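Local coordinates for protein methylenetetrahydrofolate--tRNA-(uracil-5-)-methyltransferase TrmFO (Thermus thermophilus, PDB 3G5Q) that probably catalyses the folate- and FAD-dependent methylation of uridine 54 in tRNA to 5-methyluridine, using NADH or NADPH as reductant, at residues P26-E31 / L113-R118. Residues are numbered along the deposited sequence; the frame is centred on the assembly and turned at random.
Sequences PVRLFE and LLEVVR. With FAD (flavin-adenine dinucleotide), chain B.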
ATOM      1  N   PRO A  26     -12.892  23.252  -9.780  1.00 25.41           N
ATOM      2  CA  PRO A  26     -11.680  24.075  -9.695  1.00 25.29           C
ATOM      3  C   PRO A  26     -10.791  23.584  -8.562  1.00 19.33           C
ATOM      4  O   PRO A  26     -11.311  23.113  -7.550  1.00 19.96           O
ATOM      5  CB  PRO A  26     -12.211  25.478  -9.363  1.00 24.38           C
ATOM      6  CG  PRO A  26     -13.709  25.400  -9.449  1.00 27.93           C
ATOM      7  CD  PRO A  26     -14.090  23.965  -9.307  1.00 27.42           C
ATOM      8  N   VAL A  27      -9.478  23.709  -8.726  1.00 22.24           N
ATOM      9  CA  VAL A  27      -8.527  23.158  -7.765  1.00 20.13           C
ATOM     10  C   VAL A  27      -7.522  24.202  -7.316  1.00 19.86           C
ATOM     11  O   VAL A  27      -7.073  25.027  -8.110  1.00 24.16           O
ATOM     12  CB  VAL A  27      -7.731  21.967  -8.374  1.00 20.50           C
ATOM     13  CG1 VAL A  27      -6.613  21.498  -7.418  1.00 16.20           C
ATOM     14  CG2 VAL A  27      -8.651  20.818  -8.738  1.00 20.22           C
ATOM     15  N   ARG A  28      -7.167  24.164  -6.038  1.00 19.34           N
ATOM     16  CA  ARG A  28      -6.008  24.894  -5.560  1.00 17.19           C
ATOM     17  C   ARG A  28      -4.945  23.870  -5.153  1.00 22.12           C
ATOM     18  O   ARG A  28      -5.094  23.186  -4.142  1.00 15.78           O
ATOM     19  CB  ARG A  28      -6.372  25.779  -4.372  1.00 22.00           C
ATOM     20  CG  ARG A  28      -5.242  26.681  -3.931  1.00 26.88           C
ATOM     21  CD  ARG A  28      -5.663  27.535  -2.747  1.00 26.65           C
ATOM     22  NE  ARG A  28      -6.755  28.455  -3.061  1.00 33.23           N
ATOM     23  CZ  ARG A  28      -8.037  28.258  -2.746  1.00 41.09           C
ATOM     24  NH1 ARG A  28      -8.428  27.148  -2.119  1.00 35.05           N
ATOM     25  NH2 ARG A  28      -8.942  29.173  -3.073  1.00 40.80           N
ATOM     26  N   LEU A  29      -3.886  23.772  -5.952  1.00 18.17           N
ATOM     27  CA  LEU A  29      -2.846  22.761  -5.767  1.00 18.97           C
ATOM     28  C   LEU A  29      -1.616  23.347  -5.083  1.00 22.66           C
ATOM     29  O   LEU A  29      -0.917  24.187  -5.648  1.00 20.91           O
ATOM     30  CB  LEU A  29      -2.464  22.140  -7.118  1.00 18.86           C
ATOM     31  CG  LEU A  29      -1.386  21.043  -7.165  1.00 20.23           C
ATOM     32  CD1 LEU A  29      -1.783  19.813  -6.353  1.00 19.50           C
ATOM     33  CD2 LEU A  29      -1.082  20.651  -8.595  1.00 18.70           C
ATOM     34  N   PHE A  30      -1.368  22.910  -3.856  1.00 20.41           N
ATOM     35  CA  PHE A  30      -0.205  23.356  -3.108  1.00 16.78           C
ATOM     36  C   PHE A  30       0.967  22.418  -3.359  1.00 20.06           C
ATOM     37  O   PHE A  30       0.822  21.194  -3.318  1.00 22.24           O
ATOM     38  CB  PHE A  30      -0.505  23.386  -1.612  1.00 16.06           C
ATOM     39  CG  PHE A  30      -1.603  24.337  -1.223  1.00 20.77           C
ATOM     40  CD1 PHE A  30      -2.936  23.954  -1.302  1.00 21.52           C
ATOM     41  CD2 PHE A  30      -1.304  25.610  -0.764  1.00 22.59           C
ATOM     42  CE1 PHE A  30      -3.943  24.825  -0.938  1.00 17.50           C
ATOM     43  CE2 PHE A  30      -2.308  26.489  -0.392  1.00 21.54           C
ATOM     44  CZ  PHE A  30      -3.629  26.095  -0.476  1.00 28.38           C
ATOM     45  N   GLU A  31       2.129  22.991  -3.632  1.00 15.48           N
ATOM     46  CA  GLU A  31       3.358  22.212  -3.721  1.00 19.37           C
ATOM     47  C   GLU A  31       4.496  23.052  -3.150  1.00 22.83           C
ATOM     48  O   GLU A  31       4.753  24.160  -3.619  1.00 23.83           O
ATOM     49  CB  GLU A  31       3.639  21.790  -5.164  1.00 14.39           C
ATOM     50  CG  GLU A  31       5.037  21.197  -5.376  1.00 20.42           C
ATOM     51  CD  GLU A  31       5.321  19.981  -4.494  1.00 18.17           C
ATOM     52  OE1 GLU A  31       6.299  20.016  -3.719  1.00 15.42           O
ATOM     53  OE2 GLU A  31       4.580  18.979  -4.591  1.00 18.12           O
ATOM     54  N   LEU A 113      -8.835  25.824 -14.891  1.00 25.45           N
ATOM     55  CA  LEU A 113      -9.478  25.601 -13.593  1.00 27.16           C
ATOM     56  C   LEU A 113      -8.471  25.347 -12.469  1.00 23.38           C
ATOM     57  O   LEU A 113      -8.856  25.181 -11.311  1.00 24.45           O
ATOM     58  CB  LEU A 113     -10.493  24.453 -13.673  1.00 29.85           C
ATOM     59  CG  LEU A 113     -11.721  24.677 -14.564  1.00 34.23           C
ATOM     60  CD1 LEU A 113     -12.864  23.709 -14.215  1.00 23.94           C
ATOM     61  CD2 LEU A 113     -12.185  26.109 -14.444  1.00 27.38           C
ATOM     62  N   LEU A 114      -7.185  25.346 -12.809  1.00 24.33           N
ATOM     63  CA  LEU A 114      -6.141  24.960 -11.859  1.00 27.07           C
ATOM     64  C   LEU A 114      -5.316  26.156 -11.385  1.00 26.88           C
ATOM     65  O   LEU A 114      -4.750  26.905 -12.181  1.00 29.23           O
ATOM     66  CB  LEU A 114      -5.228  23.895 -12.485  1.00 24.10           C
ATOM     67  CG  LEU A 114      -4.248  23.035 -11.661  1.00 32.99           C
ATOM     68  CD1 LEU A 114      -3.003  23.796 -11.342  1.00 22.55           C
ATOM     69  CD2 LEU A 114      -4.866  22.483 -10.372  1.00 25.40           C
ATOM     70  N   GLU A 115      -5.251  26.321 -10.074  1.00 23.02           N
ATOM     71  CA  GLU A 115      -4.416  27.343  -9.475  1.00 28.99           C
ATOM     72  C   GLU A 115      -3.303  26.710  -8.634  1.00 30.42           C
ATOM     73  O   GLU A 115      -3.558  25.922  -7.719  1.00 26.67           O
ATOM     74  CB  GLU A 115      -5.269  28.254  -8.607  1.00 30.78           C
ATOM     75  CG  GLU A 115      -4.485  29.239  -7.789  1.00 32.43           C
ATOM     76  CD  GLU A 115      -5.370  29.952  -6.793  1.00 49.17           C
ATOM     77  OE1 GLU A 115      -4.827  30.583  -5.850  1.00 49.97           O
ATOM     78  OE2 GLU A 115      -6.612  29.868  -6.957  1.00 40.37           O
ATOM     79  N   VAL A 116      -2.068  27.069  -8.944  1.00 21.52           N
ATOM     80  CA  VAL A 116      -0.925  26.504  -8.256  1.00 25.07           C
ATOM     81  C   VAL A 116      -0.395  27.453  -7.199  1.00 27.69           C
ATOM     82  O   VAL A 116      -0.128  28.618  -7.487  1.00 26.06           O
ATOM     83  CB  VAL A 116       0.209  26.202  -9.247  1.00 24.98           C
ATOM     84  CG1 VAL A 116       1.474  25.777  -8.499  1.00 27.34           C
ATOM     85  CG2 VAL A 116      -0.235  25.154 -10.232  1.00 20.03           C
ATOM     86  N   VAL A 117      -0.239  26.950  -5.978  1.00 24.14           N
ATOM     87  CA  VAL A 117       0.398  27.713  -4.912  1.00 22.81           C
ATOM     88  C   VAL A 117       1.716  27.048  -4.516  1.00 27.66           C
ATOM     89  O   VAL A 117       1.736  25.891  -4.082  1.00 24.04           O
ATOM     90  CB  VAL A 117      -0.513  27.834  -3.678  1.00 24.57           C
ATOM     91  CG1 VAL A 117       0.114  28.745  -2.624  1.00 24.21           C
ATOM     92  CG2 VAL A 117      -1.902  28.342  -4.078  1.00 25.57           C
ATOM     93  N   ARG A 118       2.821  27.774  -4.672  1.00 24.22           N
ATOM     94  CA  ARG A 118       4.137  27.244  -4.307  1.00 23.61           C
ATOM     95  C   ARG A 118       4.510  27.600  -2.872  1.00 28.00           C
ATOM     96  O   ARG A 118       5.320  28.502  -2.632  1.00 28.09           O
ATOM     97  CB  ARG A 118       5.217  27.750  -5.267  1.00 21.51           C
ATOM     98  CG  ARG A 118       4.987  27.354  -6.718  1.00 26.60           C
ATOM     99  CD  ARG A 118       5.373  25.904  -6.985  1.00 23.20           C
ATOM    100  NE  ARG A 118       5.125  25.537  -8.377  1.00 22.00           N
ATOM    101  CZ  ARG A 118       5.661  24.486  -8.986  1.00 27.12           C
ATOM    102  NH1 ARG A 118       6.488  23.680  -8.331  1.00 28.12           N
ATOM    103  NH2 ARG A 118       5.374  24.245 -10.257  1.00 27.34           N
TER
HETATM  104  PA  FAD B 444       5.181  12.195  -3.599  1.00 14.90           P
HETATM  105  O1A FAD B 444       6.470  12.334  -2.831  1.00 12.97           O
HETATM  106  O2A FAD B 444       5.374  11.736  -5.025  1.00 14.19           O
HETATM  107  O5B FAD B 444       4.385  13.600  -3.573  1.00 17.23           O
HETATM  108  C5B FAD B 444       4.239  14.348  -2.368  1.00 10.41           C
HETATM  109  C4B FAD B 444       4.421  15.834  -2.680  1.00 14.46           C
HETATM  110  O4B FAD B 444       3.992  16.653  -1.605  1.00 12.03           O
HETATM  111  C3B FAD B 444       5.889  16.174  -2.938  1.00 12.98           C
HETATM  112  O3B FAD B 444       5.963  16.810  -4.193  1.00 15.11           O
HETATM  113  C2B FAD B 444       6.270  17.097  -1.788  1.00 13.30           C
HETATM  114  O2B FAD B 444       7.135  18.131  -2.161  1.00 15.62           O
HETATM  115  C1B FAD B 444       4.938  17.691  -1.380  1.00 14.44           C
HETATM  116  N9A FAD B 444       4.820  18.107   0.031  1.00 14.98           N
HETATM  117  C8A FAD B 444       5.204  17.437   1.165  1.00 12.10           C
HETATM  118  N7A FAD B 444       4.841  18.175   2.236  1.00 14.86           N
HETATM  119  C5A FAD B 444       4.220  19.300   1.812  1.00 18.07           C
HETATM  120  C6A FAD B 444       3.659  20.393   2.477  1.00 16.15           C
HETATM  121  N6A FAD B 444       3.514  20.409   3.803  1.00 16.66           N
HETATM  122  N1A FAD B 444       3.090  21.396   1.737  1.00 12.55           N
HETATM  123  C2A FAD B 444       3.087  21.332   0.365  1.00 18.56           C
HETATM  124  N3A FAD B 444       3.646  20.258  -0.292  1.00 14.95           N
HETATM  125  C4A FAD B 444       4.203  19.259   0.425  1.00 14.71           C
HETATM  126  N1  FAD B 444       7.850   3.847  -5.420  1.00 13.29           N
HETATM  127  C2  FAD B 444       7.921   2.903  -6.426  1.00 15.34           C
HETATM  128  O2  FAD B 444       6.891   2.448  -6.909  1.00 17.66           O
HETATM  129  N3  FAD B 444       9.140   2.455  -6.887  1.00 17.06           N
HETATM  130  C4  FAD B 444      10.303   2.966  -6.340  1.00 17.88           C
HETATM  131  O4  FAD B 444      11.399   2.578  -6.733  1.00 17.43           O
HETATM  132  C4X FAD B 444      10.230   3.913  -5.328  1.00 19.89           C
HETATM  133  N5  FAD B 444      11.393   4.410  -4.786  1.00 17.61           N
HETATM  134  C5X FAD B 444      11.334   5.354  -3.787  1.00 16.44           C
HETATM  135  C6  FAD B 444      12.528   5.851  -3.262  1.00 18.44           C
HETATM  136  C7  FAD B 444      12.498   6.815  -2.260  1.00 20.18           C
HETATM  137  C7M FAD B 444      13.779   7.347  -1.680  1.00 19.55           C
HETATM  138  C8  FAD B 444      11.272   7.278  -1.783  1.00 20.54           C
HETATM  139  C8M FAD B 444      11.253   8.318  -0.689  1.00 18.23           C
HETATM  140  C9  FAD B 444      10.080   6.773  -2.313  1.00 15.09           C
HETATM  141  C9A FAD B 444      10.098   5.809  -3.325  1.00 14.73           C
HETATM  142  N10 FAD B 444       8.909   5.297  -3.853  1.00 14.94           N
HETATM  143  C10 FAD B 444       8.995   4.365  -4.872  1.00 14.67           C
HETATM  144  C1' FAD B 444       7.715   5.155  -2.937  1.00 12.39           C
HETATM  145  C2' FAD B 444       6.485   5.952  -3.410  1.00 13.33           C
HETATM  146  O2' FAD B 444       5.711   5.164  -4.299  1.00 11.16           O
HETATM  147  C3' FAD B 444       6.872   7.294  -4.061  1.00 14.09           C
HETATM  148  O3' FAD B 444       7.449   8.107  -3.055  1.00 13.37           O
HETATM  149  C4' FAD B 444       5.666   8.001  -4.725  1.00 16.74           C
HETATM  150  O4' FAD B 444       6.051   9.185  -5.402  1.00 13.22           O
HETATM  151  C5' FAD B 444       4.589   8.355  -3.705  1.00 11.56           C
HETATM  152  O5' FAD B 444       3.611   9.200  -4.283  1.00 12.16           O
HETATM  153  P   FAD B 444       2.994  10.399  -3.412  1.00 15.08           P
HETATM  154  O1P FAD B 444       2.211   9.824  -2.255  1.00  9.46           O
HETATM  155  O2P FAD B 444       2.179  11.270  -4.325  1.00 14.90           O
HETATM  156  O3P FAD B 444       4.245  11.190  -2.749  1.00 15.68           O
HETATM  157  O   HOH W   1      -7.613  30.706  -4.646  1.00 41.60           O
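Val117 lies beside the Phe30 ring, its CB 3.8 Å from Phe30 CD2, while its CG2 packs on the aliphatic CG of Arg28 at 3.7 Å. A branched valine suits this spot because its two methyls serve two neighbours. Farther along this face, Arg28 and Glu115 run alongside each other, but Arg28 NE and Glu115 OE1 stay 4.0 Å apart, too far for a salt bridge; a water instead links Arg28 NH2 to Glu115 OE2, and Arg28 NH1 is hydrogen-bonded to Asn5 OD1. On the other face, toward helix 11-22, apolar residues fit: Leu114 CD2 reaches Val27 CB at 3.5 Å. Five nearly straight backbone bonds, from Val27 N to Leu113 O through Glu31 N to Val117 O, join the parallel strands. Just past the strand end, a bend at chi2 (57°) carries the Glu31 carboxylate to the FAD ribose, its two oxygens matching two hydroxyls: OE1 accepts from FAD O2B and OE2 from FAD O3B, each at 2.6 Å, as in other Rossmann-type dinucleotide-binding folds. Shortening Glu31 to an alanine is likely to leave both hydroxyls and the Ala9 amide without their acceptor and Arg33 without its salt-bridge mate. Strand 114-117 edges the five-stranded parallel sheet; strand 27-30 lies between it and strand 4-7, with helix 11-22 covering Val27.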